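Local coordinates for GDSL-like protein (Roseburia intestinalis L1-82, PDB 6HFZ) that removes acetyl groups from acetylated mannans, acting as a two-domain esterase of the GDSL-like (SGNH hydrolase) family, at residues H251-D256 with D278-D283; W271-K276 with V348-T353. All blocks are in the same frame, centred on the assembly; numbering follows the deposited sequence.

Contact 1: residues H251-D256 with D278-D283; sequences HGFVAD and DSITLD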
ATOM      1  N   HIS A 251      -9.230  20.094 -21.126  1.00 30.24           N
ATOM      2  CA  HIS A 251      -8.807  21.073 -22.126  1.00 30.39           C
ATOM      3  C   HIS A 251      -7.451  20.643 -22.676  1.00 28.31           C
ATOM      4  O   HIS A 251      -6.440  21.326 -22.498  1.00 26.92           O
ATOM      5  CB  HIS A 251      -8.723  22.489 -21.539  1.00 35.74           C
ATOM      6  CG  HIS A 251      -9.983  22.969 -20.897  1.00 41.81           C
ATOM      7  ND1 HIS A 251     -11.106  23.324 -21.635  1.00 43.32           N
ATOM      8  CD2 HIS A 251     -10.294  23.178 -19.598  1.00 46.27           C
ATOM      9  CE1 HIS A 251     -12.046  23.746 -20.824  1.00 43.81           C
ATOM     10  NE2 HIS A 251     -11.577  23.654 -19.563  1.00 47.69           N
ATOM     11  N   GLY A 252      -7.421  19.473 -23.325  1.00 26.34           N
ATOM     12  CA  GLY A 252      -6.201  18.922 -23.888  1.00 26.11           C
ATOM     13  C   GLY A 252      -5.880  17.541 -23.340  1.00 26.42           C
ATOM     14  O   GLY A 252      -5.492  16.649 -24.087  1.00 27.06           O
ATOM     15  N   PHE A 253      -6.026  17.362 -22.026  1.00 25.75           N
ATOM     16  CA  PHE A 253      -5.962  15.989 -21.420  1.00 26.33           C
ATOM     17  C   PHE A 253      -7.122  15.162 -21.987  1.00 27.28           C
ATOM     18  O   PHE A 253      -8.169  15.691 -22.285  1.00 29.16           O
ATOM     19  CB  PHE A 253      -6.018  16.065 -19.888  1.00 25.10           C
ATOM     20  CG  PHE A 253      -4.679  16.164 -19.220  1.00 25.03           C
ATOM     21  CD1 PHE A 253      -4.055  17.388 -19.038  1.00 23.73           C
ATOM     22  CD2 PHE A 253      -4.050  15.026 -18.754  1.00 22.92           C
ATOM     23  CE1 PHE A 253      -2.816  17.465 -18.424  1.00 25.04           C
ATOM     24  CE2 PHE A 253      -2.826  15.105 -18.104  1.00 26.25           C
ATOM     25  CZ  PHE A 253      -2.215  16.328 -17.929  1.00 25.24           C
ATOM     26  N   VAL A 254      -6.889  13.872 -22.204  1.00 27.43           N
ATOM     27  CA  VAL A 254      -7.909  12.981 -22.764  1.00 29.77           C
ATOM     28  C   VAL A 254      -8.028  11.741 -21.863  1.00 27.25           C
ATOM     29  O   VAL A 254      -7.016  11.134 -21.481  1.00 26.51           O
ATOM     30  CB  VAL A 254      -7.561  12.610 -24.221  1.00 33.36           C
ATOM     31  CG1 VAL A 254      -6.102  12.242 -24.401  1.00 43.44           C
ATOM     32  CG2 VAL A 254      -8.429  11.490 -24.753  1.00 33.86           C
ATOM     33  N   ALA A 255      -9.261  11.343 -21.565  1.00 22.68           N
ATOM     34  CA  ALA A 255      -9.488  10.167 -20.748  1.00 24.00           C
ATOM     35  C   ALA A 255      -8.926   8.912 -21.428  1.00 28.47           C
ATOM     36  O   ALA A 255      -9.089   8.741 -22.657  1.00 29.13           O
ATOM     37  CB  ALA A 255     -10.957  10.022 -20.508  1.00 26.15           C
ATOM     38  N   ASP A 256      -8.325   8.016 -20.627  1.00 25.78           N
ATOM     39  CA  ASP A 256      -7.868   6.709 -21.056  1.00 24.58           C
ATOM     40  C   ASP A 256      -8.995   5.736 -20.689  1.00 24.93           C
ATOM     41  O   ASP A 256      -9.217   5.488 -19.532  1.00 25.47           O
ATOM     42  CB  ASP A 256      -6.527   6.339 -20.408  1.00 26.47           C
ATOM     43  CG  ASP A 256      -6.138   4.873 -20.532  1.00 27.58           C
ATOM     44  OD1 ASP A 256      -6.658   4.184 -21.475  1.00 24.51           O
ATOM     45  OD2 ASP A 256      -5.315   4.419 -19.727  1.00 25.74           O
ATOM     46  N   ASP A 278      -1.765  21.604 -22.533  1.00 29.87           N
ATOM     47  CA  ASP A 278      -2.870  20.694 -22.258  1.00 26.03           C
ATOM     48  C   ASP A 278      -3.189  20.753 -20.756  1.00 25.92           C
ATOM     49  O   ASP A 278      -2.291  20.677 -19.951  1.00 24.51           O
ATOM     50  CB  ASP A 278      -2.485  19.256 -22.628  1.00 25.14           C
ATOM     51  CG  ASP A 278      -2.440  18.965 -24.126  1.00 30.11           C
ATOM     52  OD1 ASP A 278      -2.925  19.835 -24.909  1.00 28.90           O
ATOM     53  OD2 ASP A 278      -1.960  17.854 -24.513  1.00 29.47           O
ATOM     54  N   SER A 279      -4.466  20.816 -20.391  1.00 23.86           N
ATOM     55  CA  SER A 279      -4.859  20.977 -18.988  1.00 25.30           C
ATOM     56  C   SER A 279      -6.148  20.206 -18.706  1.00 22.61           C
ATOM     57  O   SER A 279      -6.864  19.706 -19.623  1.00 26.81           O
ATOM     58  CB  SER A 279      -5.002  22.416 -18.600  1.00 31.64           C
ATOM     59  OG  SER A 279      -5.843  23.089 -19.500  1.00 38.17           O
ATOM     60  N   ILE A 280      -6.458  20.132 -17.413  1.00 22.99           N
ATOM     61  CA  ILE A 280      -7.631  19.484 -16.880  1.00 23.94           C
ATOM     62  C   ILE A 280      -7.964  20.160 -15.546  1.00 23.77           C
ATOM     63  O   ILE A 280      -7.047  20.587 -14.854  1.00 25.43           O
ATOM     64  CB  ILE A 280      -7.362  17.974 -16.724  1.00 24.53           C
ATOM     65  CG1 ILE A 280      -8.593  17.228 -16.194  1.00 24.50           C
ATOM     66  CG2 ILE A 280      -6.131  17.753 -15.847  1.00 24.64           C
ATOM     67  CD1 ILE A 280      -8.369  15.701 -16.089  1.00 25.73           C
ATOM     68  N   THR A 281      -9.247  20.304 -15.252  1.00 24.13           N
ATOM     69  CA  THR A 281      -9.728  20.894 -13.994  1.00 26.55           C
ATOM     70  C   THR A 281     -10.674  19.889 -13.324  1.00 28.49           C
ATOM     71  O   THR A 281     -11.471  19.163 -13.991  1.00 28.70           O
ATOM     72  CB  THR A 281     -10.399  22.260 -14.210  1.00 29.95           C
ATOM     73  OG1 THR A 281     -11.524  22.041 -15.056  1.00 38.54           O
ATOM     74  CG2 THR A 281      -9.472  23.275 -14.834  1.00 29.08           C
ATOM     75  N   LEU A 282     -10.525  19.789 -12.000  1.00 27.56           N
ATOM     76  CA  LEU A 282     -11.270  18.906 -11.151  1.00 28.15           C
ATOM     77  C   LEU A 282     -11.732  19.683  -9.928  1.00 27.61           C
ATOM     78  O   LEU A 282     -10.967  20.478  -9.405  1.00 28.61           O
ATOM     79  CB  LEU A 282     -10.371  17.771 -10.637  1.00 27.87           C
ATOM     80  CG  LEU A 282      -9.621  16.946 -11.669  1.00 28.09           C
ATOM     81  CD1 LEU A 282      -8.231  17.467 -11.940  1.00 27.46           C
ATOM     82  CD2 LEU A 282      -9.569  15.482 -11.232  1.00 28.84           C
ATOM     83  N   ASP A 283     -12.926  19.338  -9.443  1.00 28.04           N
ATOM     84  CA  ASP A 283     -13.426  19.687  -8.135  1.00 31.73           C
ATOM     85  C   ASP A 283     -13.100  18.545  -7.164  1.00 32.09           C
ATOM     86  O   ASP A 283     -13.494  17.412  -7.397  1.00 31.57           O
ATOM     87  CB  ASP A 283     -14.951  19.856  -8.152  1.00 37.77           C
ATOM     88  CG  ASP A 283     -15.457  21.042  -8.966  1.00 45.46           C
ATOM     89  OD1 ASP A 283     -14.658  21.961  -9.224  1.00 47.84           O
ATOM     90  OD2 ASP A 283     -16.657  21.032  -9.330  1.00 52.95           O
TER
HETATM   91  O   HOH W   1      -5.283  24.102 -22.361  1.00 43.03           O

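Contact 2: residues W271-K276 with V348-T353; sequences WTASKK and VRLTET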
ATOM      1  N   TRP A 271      -5.950   9.988 -17.354  1.00 22.22           N
ATOM      2  CA  TRP A 271      -5.987  10.869 -18.488  1.00 22.82           C
ATOM      3  C   TRP A 271      -4.558  11.034 -18.997  1.00 23.32           C
ATOM      4  O   TRP A 271      -3.599  11.029 -18.213  1.00 20.67           O
ATOM      5  CB  TRP A 271      -6.550  12.252 -18.133  1.00 22.11           C
ATOM      6  CG  TRP A 271      -7.873  12.355 -17.474  1.00 21.52           C
ATOM      7  CD1 TRP A 271      -9.085  12.558 -18.073  1.00 24.11           C
ATOM      8  CD2 TRP A 271      -8.116  12.295 -16.059  1.00 23.86           C
ATOM      9  NE1 TRP A 271     -10.053  12.670 -17.128  1.00 24.19           N
ATOM     10  CE2 TRP A 271      -9.499  12.488 -15.881  1.00 22.35           C
ATOM     11  CE3 TRP A 271      -7.296  12.101 -14.934  1.00 23.13           C
ATOM     12  CZ2 TRP A 271     -10.091  12.511 -14.627  1.00 23.98           C
ATOM     13  CZ3 TRP A 271      -7.890  12.114 -13.696  1.00 23.77           C
ATOM     14  CH2 TRP A 271      -9.260  12.334 -13.540  1.00 24.51           C
ATOM     15  N   THR A 272      -4.401  11.263 -20.307  1.00 23.73           N
ATOM     16  CA  THR A 272      -3.091  11.461 -20.892  1.00 22.38           C
ATOM     17  C   THR A 272      -3.032  12.813 -21.606  1.00 25.97           C
ATOM     18  O   THR A 272      -4.070  13.300 -21.983  1.00 26.17           O
ATOM     19  CB  THR A 272      -2.705  10.371 -21.889  1.00 26.62           C
ATOM     20  OG1 THR A 272      -3.701  10.322 -22.904  1.00 25.69           O
ATOM     21  CG2 THR A 272      -2.585   9.028 -21.199  1.00 26.55           C
ATOM     22  N   ALA A 273      -1.803  13.320 -21.790  1.00 25.64           N
ATOM     23  CA  ALA A 273      -1.531  14.581 -22.544  1.00 28.34           C
ATOM     24  C   ALA A 273      -0.123  14.564 -23.157  1.00 26.86           C
ATOM     25  O   ALA A 273       0.828  14.133 -22.514  1.00 25.94           O
ATOM     26  CB  ALA A 273      -1.712  15.763 -21.614  1.00 26.60           C
ATOM     27  N   SER A 274       0.025  15.141 -24.368  1.00 23.94           N
ATOM     28  CA  SER A 274       1.299  15.163 -25.071  1.00 26.53           C
ATOM     29  C   SER A 274       1.806  16.583 -25.390  1.00 24.39           C
ATOM     30  O   SER A 274       2.965  16.707 -25.801  1.00 26.53           O
ATOM     31  CB  SER A 274       1.206  14.388 -26.384  1.00 29.83           C
ATOM     32  OG  SER A 274       0.823  13.032 -26.146  1.00 34.43           O
ATOM     33  N   LYS A 275       0.938  17.592 -25.305  1.00 25.72           N
ATOM     34  CA  LYS A 275       1.277  18.950 -25.800  1.00 24.23           C
ATOM     35  C   LYS A 275       1.305  20.007 -24.696  1.00 23.55           C
ATOM     36  O   LYS A 275       0.434  20.062 -23.844  1.00 23.75           O
ATOM     37  CB  LYS A 275       0.278  19.367 -26.860  1.00 24.52           C
ATOM     38  CG  LYS A 275       0.385  18.508 -28.103  1.00 27.03           C
ATOM     39  CD  LYS A 275      -0.546  18.960 -29.164  1.00 31.09           C
ATOM     40  CE  LYS A 275      -0.520  18.032 -30.369  1.00 35.31           C
ATOM     41  NZ  LYS A 275      -1.561  18.436 -31.341  1.00 39.49           N
ATOM     42  N   LYS A 276       2.308  20.886 -24.791  1.00 25.72           N
ATOM     43  CA  LYS A 276       2.406  22.042 -23.882  1.00 27.41           C
ATOM     44  C   LYS A 276       1.065  22.766 -23.829  1.00 28.71           C
ATOM     45  O   LYS A 276       0.407  22.983 -24.847  1.00 29.32           O
ATOM     46  CB  LYS A 276       3.547  22.980 -24.302  1.00 30.58           C
ATOM     47  CG  LYS A 276       3.812  24.099 -23.291  1.00 33.82           C
ATOM     48  CD  LYS A 276       5.120  24.825 -23.496  1.00 42.85           C
ATOM     49  CE  LYS A 276       5.234  26.043 -22.604  1.00 46.25           C
ATOM     50  NZ  LYS A 276       6.564  26.674 -22.736  1.00 50.14           N
ATOM     51  N   VAL A 348      -4.352  20.694 -13.470  1.00 22.11           N
ATOM     52  CA  VAL A 348      -3.071  20.175 -13.899  1.00 22.55           C
ATOM     53  C   VAL A 348      -2.861  20.630 -15.354  1.00 23.79           C
ATOM     54  O   VAL A 348      -3.772  20.504 -16.144  1.00 26.50           O
ATOM     55  CB  VAL A 348      -3.046  18.641 -13.765  1.00 23.73           C
ATOM     56  CG1 VAL A 348      -1.718  18.072 -14.226  1.00 25.15           C
ATOM     57  CG2 VAL A 348      -3.365  18.208 -12.335  1.00 24.20           C
ATOM     58  N   ARG A 349      -1.673  21.152 -15.659  1.00 24.92           N
ATOM     59  CA  ARG A 349      -1.337  21.703 -16.980  1.00 25.19           C
ATOM     60  C   ARG A 349       0.051  21.216 -17.381  1.00 23.04           C
ATOM     61  O   ARG A 349       0.954  21.264 -16.585  1.00 22.85           O
ATOM     62  CB  ARG A 349      -1.263  23.241 -16.891  1.00 30.08           C
ATOM     63  CG  ARG A 349      -1.111  23.953 -18.230  1.00 30.99           C
ATOM     64  CD  ARG A 349      -1.275  25.490 -18.087  1.00 30.26           C
ATOM     65  NE  ARG A 349      -1.071  26.162 -19.389  1.00 33.67           N
ATOM     66  CZ  ARG A 349      -2.057  26.477 -20.231  1.00 31.70           C
ATOM     67  NH1 ARG A 349      -3.312  26.303 -19.870  1.00 32.46           N
ATOM     68  NH2 ARG A 349      -1.794  27.001 -21.416  1.00 35.67           N
ATOM     69  N   LEU A 350       0.259  20.884 -18.659  1.00 22.53           N
ATOM     70  CA  LEU A 350       1.593  20.543 -19.121  1.00 22.86           C
ATOM     71  C   LEU A 350       2.401  21.821 -19.368  1.00 25.84           C
ATOM     72  O   LEU A 350       1.878  22.750 -19.993  1.00 27.81           O
ATOM     73  CB  LEU A 350       1.464  19.717 -20.404  1.00 25.52           C
ATOM     74  CG  LEU A 350       1.692  18.212 -20.261  1.00 30.95           C
ATOM     75  CD1 LEU A 350       0.883  17.586 -19.166  1.00 30.70           C
ATOM     76  CD2 LEU A 350       1.475  17.475 -21.566  1.00 25.27           C
ATOM     77  N   THR A 351       3.623  21.855 -18.829  1.00 25.68           N
ATOM     78  CA  THR A 351       4.532  23.034 -18.880  1.00 28.93           C
ATOM     79  C   THR A 351       5.785  22.797 -19.728  1.00 30.85           C
ATOM     80  O   THR A 351       6.369  23.786 -20.211  1.00 32.30           O
ATOM     81  CB  THR A 351       4.936  23.467 -17.468  1.00 29.64           C
ATOM     82  OG1 THR A 351       5.655  22.400 -16.844  1.00 29.30           O
ATOM     83  CG2 THR A 351       3.741  23.828 -16.619  1.00 30.12           C
ATOM     84  N   GLU A 352       6.244  21.546 -19.880  1.00 29.50           N
ATOM     85  CA  GLU A 352       7.425  21.215 -20.725  1.00 29.73           C
ATOM     86  C   GLU A 352       7.119  19.944 -21.537  1.00 31.41           C
ATOM     87  O   GLU A 352       6.533  18.987 -21.022  1.00 27.90           O
ATOM     88  CB  GLU A 352       8.714  20.994 -19.913  1.00 32.15           C
ATOM     89  CG  GLU A 352       9.033  22.098 -18.902  1.00 38.06           C
ATOM     90  CD  GLU A 352      10.244  21.829 -18.010  1.00 43.96           C
ATOM     91  OE1 GLU A 352      10.258  22.319 -16.841  1.00 45.72           O
ATOM     92  OE2 GLU A 352      11.191  21.135 -18.484  1.00 42.79           O
ATOM     93  N   THR A 353       7.447  19.984 -22.827  1.00 29.77           N
ATOM     94  CA  THR A 353       7.382  18.862 -23.740  1.00 31.48           C
ATOM     95  C   THR A 353       8.666  18.830 -24.566  1.00 34.41           C
ATOM     96  O   THR A 353       9.406  19.825 -24.592  1.00 36.37           O
ATOM     97  CB  THR A 353       6.175  18.907 -24.686  1.00 33.89           C
ATOM     98  OG1 THR A 353       6.229  20.093 -25.502  1.00 32.64           O
ATOM     99  CG2 THR A 353       4.879  18.787 -23.908  1.00 30.63           C
TER

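Contact 1: residues H251-D256 with D278-D283
His-251 and Ser-279 form an antiparallel hydrogen-bonded pair at the margin of one sheet of the C-terminal beta-sandwich, where the chain leaves strand 249-251 for strand 254-255 of the other sheet. His-251 N donates a hydrogen bond to Ser-279 O at 2.8 Å, and Ser-279 N donates in return to His-251 O at 2.9 Å; in both bonds the donor stands above the carbonyl plane. Gly-252 makes the turn away. With a phi of 122°, a beta carbon there would press on the carbonyl oxygen of His-251 and run into Asp-278 OD1, which leaves room for no side chain at this residue. The carboxylate of Asp-278 lies alongside Gly-252, while its OD2 accepts a hydrogen bond from Lys-275 N. Past the turn, Phe-253 N reaches back to Ser-279 O in a weak bond of 3.5 Å, giving that carbonyl a second, looser donor.

The Phe-253 side chain then extends into the packed interior between the sheets. Its CB rests 3.7 Å from Ser-279 O. CG comes next, near CB and CG2 of Ile-280. The methyl CG2 lies over one ring face, displaced toward the rim, in a CH-pi contact 4.1 Å from the Phe-253 ring centroid and 22° off the normal. CD1 passes 3.5 Å from Ser-279 C, and CE1 brings the ring edge to Asp-278 O at 3.6 Å. Leu-350, Phe-361 and Leu-363 also pack on this ring, which is buried. On the other face of the strand pair, Ser-279 OG, set between its own backbone N and carbonyl carbon (chi1 52°), lies close to His-251 CB. There one water donates to His-251 O at 3.0 Å and accepts from Ser-279 OG.

Contact 2: residues W271-K276 with V348-T353
Ala-273 meets Leu-350 as strand 271-273 runs out: the alanine methyl CB lies 3.6 Å from Leu-350 CD2, with Leu-350 CD1 a little farther off. The backbone joins in, Ala-273 O standing 3.5 Å from the same CD2. At Ser-274 the chain leaves the strand, its side chain turned away from 348-353, and the backbone does the touching: Ser-274 O is 3.4 Å from Thr-353 CG2, while Ser-274 N faces Leu-350 CD2. The amides of Ser-274 and Lys-275 both turn to Asp-278 OD2, weakly in the case of Ser-274, which ties this short linker to the start of the next strand. Lys-275 likewise sends its side chain away, but its carbonyl bends back, Lys-275 O lying 3.6 Å from Leu-350 CD2, so that one leucine methyl is bordered by two carbonyl oxygens and the methyl of Ala-273.

Lys-276 N then comes within 3.4 Å of Thr-353 CG2, a methyl placed beside its own backbone N by the 61° first torsion of OG1. An alanine in place of Thr-353 removes this methyl, and the gap left against Ser-274 O and Lys-276 N would probably let the linker shift. The Lys-276 side chain, CG anti to its backbone N (chi1 -172°) and extended from there on, runs alongside Thr-351 O. Its closest approach is CE to Thr-351 O at 3.5 Å; NZ passes farther out without bonding to it. A classic beta bulge sets Thr-351 and Glu-352 together opposite Val-303 near the end of strand 342-352. Leu-350 also packs on Phe-361 and Ala-304. The contact lies at an end of the two-sheet beta-sandwich, where the 274-278 connection from strand 271-273 to strand 279-286 of the other sheet crosses outside the core and rests on Leu-350 and Thr-353.

The segments alternate along the chain, 251-256, 271-276, 278-283 and 348-353, and the centres of contacts 1 and 2 lie about 9 Å apart. Each first segment leaves one sheet for the other: 251-256 passes from the sheet of 279-286 to that of 271-273, and 271-276 leads back. Two probable backbone bonds join the contacts within the sheets: Asp-278 O to Leu-350 N at 2.9 Å, and Val-254 O to Thr-272 N at 2.9 Å. Between the sheets, Ile-280 CD1 packs 3.4 Å from Trp-271 CE2. Both contacts sit far out in the second domain, their centres 27 and 28 Å from that of the chain, away from the N-terminal SGNH hydrolase domain, which probably holds the catalytic site.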